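Local coordinates for XRE-family like protein (Pseudomonas syringae pv. tomato, PDB 3F6W) that probably binds DNA through a helix-turn-helix domain, as a member of the XRE family of transcriptional regulators, at residues E21-A26 against K46-E51; K31-R36 against M60-G65. All blocks are in the same frame, centred on the assembly; numbering follows the deposited sequence.

How the interactions relate
Both interactions lie in one small all-helical domain, with their centres about 10 Å apart. Along the chain the segments alternate: 21-26, 31-36, 46-51, 60-65. Interaction 1 joins the C-terminal part of helix 3-26 to the last turn of helix 41-48. Interaction 2 joins helix 30-37 to helix 56-66. The two contacts also touch each other: Arg23 CD lies 3.9 Å from Leu33 CD2, and Glu48 OE2 lies 3.9 Å from Phe62 CZ. The salt bridge of interaction 1 therefore borders the apolar pair of interaction 2. Helices 30-37 and 41-48 are probably the helix-turn-helix pair. Holding them against helices 3-26 and 56-66 would help set their relative positions.

Interaction 1. Residues E21-A26 against K46-E51; sequences EARSAA and KTENAE
Arg23 sends its side chain straight out from helix 3-26, with CG anti to the backbone N (chi1 178°), and then bends at chi3 (65°). That bend turns the guanidinium side-on to Glu48. Glu48 reaches over from the last turn of helix 41-48 on a chain that is extended beyond CG. The two side chains cross at about a right angle, yet their flat ends are nearly coplanar.

The result is a two-pronged salt bridge. Arg23 NE donates to Glu48 OE2 at 2.6 Å, close to straight and in the guanidinium plane. Arg23 NH2 donates to Glu48 OE1 at 3.0 Å, with the oxygen tilted from that plane. Each carboxylate oxygen meets its Arg23 nitrogen with the syn lone pair. The backbones stay well apart, and the nearest pair of CA atoms, those of Arg23 and Glu48, is 10.3 Å apart. The contact is thus made by two long side chains alone.

The helix that carries Glu48 closes in a Schellman motif. Ala50 has positive phi, and Glu51 N bonds to Lys46 O at 2.8 Å.

Both charged groups have further partners. Arg23 NH1 bonds to the carbonyl oxygen of Ile28, and Glu48 OE1 also accepts from Gln30 NE2. All three guanidinium nitrogens are therefore engaged, which should fix the rotation of the group. Two bonds between paired charges keep the carboxylate nearly coplanar with the guanidinium, edge to edge. This probably favours the ionised form of Glu48 and joins the C-terminal parts of two helices at the partly exposed surface of the domain.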
# COMPACT_ATOMS: atom_id res chain seq x y z
N GLU A 21 12.58 10.84 6.15
CA GLU A 21 12.24 12.25 6.33
C GLU A 21 12.64 12.73 7.73
O GLU A 21 13.21 13.81 7.89
CB GLU A 21 10.74 12.43 6.16
CG GLU A 21 10.25 13.86 6.24
CD GLU A 21 8.82 13.96 5.74
OE1 GLU A 21 7.91 13.56 6.49
OE2 GLU A 21 8.60 14.40 4.59
N ALA A 22 12.33 11.92 8.74
CA ALA A 22 12.63 12.29 10.13
C ALA A 22 14.13 12.36 10.41
O ALA A 22 14.59 13.31 11.06
CB ALA A 22 11.93 11.35 11.11
N ARG A 23 14.89 11.39 9.93
CA ARG A 23 16.34 11.43 10.20
C ARG A 23 16.98 12.62 9.50
O ARG A 23 17.79 13.35 10.09
CB ARG A 23 17.05 10.14 9.78
CG ARG A 23 18.57 10.22 10.03
CD ARG A 23 19.32 8.95 9.64
NE ARG A 23 19.27 8.67 8.20
CZ ARG A 23 19.91 9.37 7.27
NH1 ARG A 23 20.66 10.42 7.60
NH2 ARG A 23 19.81 9.02 6.00
N SER A 24 16.61 12.81 8.24
CA SER A 24 17.09 13.95 7.47
C SER A 24 16.73 15.28 8.15
O SER A 24 17.55 16.19 8.20
CB SER A 24 16.52 13.92 6.04
OG SER A 24 16.88 15.10 5.33
N ALA A 25 15.51 15.39 8.66
CA ALA A 25 15.08 16.62 9.31
C ALA A 25 15.87 16.88 10.58
O ALA A 25 16.11 18.04 10.96
CB ALA A 25 13.60 16.56 9.66
N ALA A 26 16.27 15.80 11.25
CA ALA A 26 16.98 15.91 12.52
C ALA A 26 18.44 16.33 12.30
O ALA A 26 19.14 16.73 13.24
CB ALA A 26 16.89 14.58 13.31
N LYS A 46 20.91 -0.57 5.86
CA LYS A 46 20.08 -1.68 5.37
C LYS A 46 18.62 -1.49 5.77
O LYS A 46 17.70 -1.90 5.06
CB LYS A 46 20.60 -3.02 5.90
CG LYS A 46 21.87 -3.49 5.20
CD LYS A 46 22.18 -4.93 5.51
CE LYS A 46 23.32 -5.43 4.65
NZ LYS A 46 23.64 -6.85 4.95
N THR A 47 18.40 -0.89 6.93
CA THR A 47 17.04 -0.57 7.35
C THR A 47 16.44 0.41 6.35
O THR A 47 15.34 0.19 5.81
CB THR A 47 17.01 0.04 8.76
OG1 THR A 47 17.32 -0.97 9.73
CG2 THR A 47 15.63 0.59 9.06
N GLU A 48 17.16 1.48 6.05
CA GLU A 48 16.62 2.50 5.13
C GLU A 48 16.47 2.00 3.70
O GLU A 48 15.55 2.41 2.99
CB GLU A 48 17.44 3.80 5.19
CG GLU A 48 17.50 4.39 6.59
CD GLU A 48 18.15 5.77 6.66
OE1 GLU A 48 18.81 6.18 5.70
OE2 GLU A 48 17.98 6.45 7.69
N ASN A 49 17.36 1.11 3.27
CA ASN A 49 17.30 0.56 1.93
C ASN A 49 16.34 -0.61 1.78
O ASN A 49 16.26 -1.19 0.71
CB ASN A 49 18.69 0.12 1.48
CG ASN A 49 19.68 1.27 1.46
OD1 ASN A 49 19.30 2.43 1.53
ND2 ASN A 49 20.97 0.94 1.38
N ALA A 50 15.65 -0.98 2.85
CA ALA A 50 14.78 -2.15 2.87
C ALA A 50 15.48 -3.47 2.58
O ALA A 50 14.89 -4.39 2.00
CB ALA A 50 13.60 -1.97 1.92
N GLU A 51 16.74 -3.56 2.99
CA GLU A 51 17.51 -4.80 2.85
C GLU A 51 17.55 -5.61 4.16
O GLU A 51 18.19 -6.65 4.24
CB GLU A 51 18.93 -4.49 2.37
CG GLU A 51 18.97 -3.76 1.03
CD GLU A 51 18.63 -4.65 -0.15
OE1 GLU A 51 18.46 -5.87 0.04

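Interaction 2. Residues K31-R36 against M60-G65; sequences KELAAR and MDFCRG
Segments 31-36 and 60-65, of helices 30-37 and 56-66, pass each other at 117° between their N-to-C directions, with the segment axes 9.7 Å apart at closest approach and the CA atoms of Arg36 and Gly65 nearest, at 6.1 Å.

Leu33 reaches toward helix 56-66 and contacts it with both methyl groups. CD2 sits over one face of the Phe62 ring, 3.7 Å from the ring centroid and offset toward the rim, in a CH-pi contact. Its nearest ring atom is Phe62 CZ, at 3.5 Å. The other methyl, CD1, packs on the backbone of Gly65, 3.8 Å from its C atom. Gly65 has no side chain, so this methyl can lie directly against the helix.

A chi1 of -164° swings the Phe62 ring under Leu33, although its CB does not point that way.

A polar contact lies beside the apolar one. Arg36 runs extended from CG to NE and gives a hydrogen bond from NH1 to Gly65 O at 2.9 Å. The bond is bent, and the donor is tilted from the carbonyl plane. One turn back on the same helix, Glu32 OE1 lies in the guanidinium plane and takes a weak bond from Arg36 NE, part of a salt bridge.

Leu33 also touches Ile28, while Phe62 also meets Leu19 of helix 3-26 and Thr47 of helix 41-48. Helices 3-26, 30-37, 41-48 and 56-66 thus meet around this buried contact. The consecutive helices 30-37 and 41-48 are consistent with the helix-turn-helix pair of an XRE-type domain.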
# COMPACT_ATOMS: atom_id res chain seq x y z
N LYS A 31 25.70 7.22 10.03
CA LYS A 31 26.80 6.85 10.91
C LYS A 31 26.55 7.33 12.33
O LYS A 31 26.78 6.60 13.29
CB LYS A 31 28.12 7.41 10.36
CG LYS A 31 29.35 7.01 11.15
CD LYS A 31 30.62 7.44 10.41
CE LYS A 31 31.88 7.04 11.16
NZ LYS A 31 32.12 7.90 12.35
N GLU A 32 26.05 8.55 12.47
CA GLU A 32 25.72 9.11 13.77
C GLU A 32 24.55 8.39 14.45
O GLU A 32 24.58 8.15 15.66
CB GLU A 32 25.42 10.61 13.65
CG GLU A 32 24.87 11.25 14.91
CD GLU A 32 25.93 11.53 15.95
OE1 GLU A 32 25.58 11.87 17.09
OE2 GLU A 32 27.13 11.41 15.62
N LEU A 33 23.51 8.08 13.68
CA LEU A 33 22.38 7.33 14.22
C LEU A 33 22.86 5.98 14.73
O LEU A 33 22.51 5.56 15.83
CB LEU A 33 21.28 7.15 13.16
CG LEU A 33 20.08 6.31 13.61
CD1 LEU A 33 19.54 6.81 14.94
CD2 LEU A 33 19.00 6.30 12.54
N ALA A 34 23.67 5.29 13.92
CA ALA A 34 24.19 3.98 14.32
C ALA A 34 24.99 4.07 15.63
O ALA A 34 24.80 3.24 16.53
CB ALA A 34 25.03 3.38 13.19
N ALA A 35 25.85 5.07 15.74
CA ALA A 35 26.59 5.27 16.98
C ALA A 35 25.64 5.38 18.17
O ALA A 35 25.85 4.74 19.20
CB ALA A 35 27.49 6.50 16.89
N ARG A 36 24.59 6.19 18.04
CA ARG A 36 23.64 6.34 19.13
C ARG A 36 22.98 5.01 19.49
O ARG A 36 22.69 4.75 20.65
CB ARG A 36 22.56 7.37 18.78
CG ARG A 36 23.06 8.80 18.75
CD ARG A 36 21.95 9.77 18.40
NE ARG A 36 22.48 11.10 18.13
CZ ARG A 36 21.73 12.19 17.99
NH1 ARG A 36 20.41 12.10 18.11
NH2 ARG A 36 22.30 13.36 17.75
N MSE A 60 11.20 1.43 17.74
CA MSE A 60 11.15 2.36 18.85
C MSE A 60 12.52 3.00 19.07
O MSE A 60 12.63 4.21 19.22
CB MSE A 60 10.62 1.69 20.13
CG MSE A 60 9.14 1.33 20.07
SE MSE A 60 8.42 0.88 21.83
CE MSE A 60 9.43 -0.76 22.15
N ASP A 61 13.58 2.19 19.06
CA ASP A 61 14.93 2.70 19.38
C ASP A 61 15.43 3.63 18.27
O ASP A 61 16.11 4.63 18.54
CB ASP A 61 15.93 1.54 19.56
CG ASP A 61 15.62 0.66 20.78
OD1 ASP A 61 14.74 1.02 21.60
OD2 ASP A 61 16.26 -0.41 20.90
N PHE A 62 15.11 3.28 17.04
CA PHE A 62 15.50 4.05 15.85
C PHE A 62 14.90 5.45 15.99
O PHE A 62 15.59 6.46 15.84
CB PHE A 62 14.94 3.32 14.62
CG PHE A 62 15.55 3.75 13.30
CD1 PHE A 62 16.51 2.96 12.68
CD2 PHE A 62 15.10 4.89 12.65
CE1 PHE A 62 17.05 3.33 11.45
CE2 PHE A 62 15.63 5.26 11.42
CZ PHE A 62 16.60 4.48 10.82
N CYS A 63 13.61 5.49 16.29
CA CYS A 63 12.91 6.76 16.52
C CYS A 63 13.54 7.60 17.62
O CYS A 63 13.82 8.80 17.44
CB CYS A 63 11.43 6.49 16.85
SG CYS A 63 10.43 6.00 15.41
N ARG A 64 13.77 6.98 18.78
CA ARG A 64 14.39 7.70 19.89
C ARG A 64 15.76 8.22 19.48
O ARG A 64 16.15 9.33 19.86
CB ARG A 64 14.48 6.82 21.15
CG ARG A 64 13.31 6.95 22.11
CD ARG A 64 12.07 6.30 21.56
NE ARG A 64 10.90 6.43 22.44
CZ ARG A 64 10.39 5.45 23.17
NH1 ARG A 64 10.95 4.24 23.16
NH2 ARG A 64 9.32 5.66 23.92
N GLY A 65 16.48 7.44 18.68
CA GLY A 65 17.81 7.84 18.25
C GLY A 65 17.80 9.09 17.38
O GLY A 65 18.75 9.87 17.37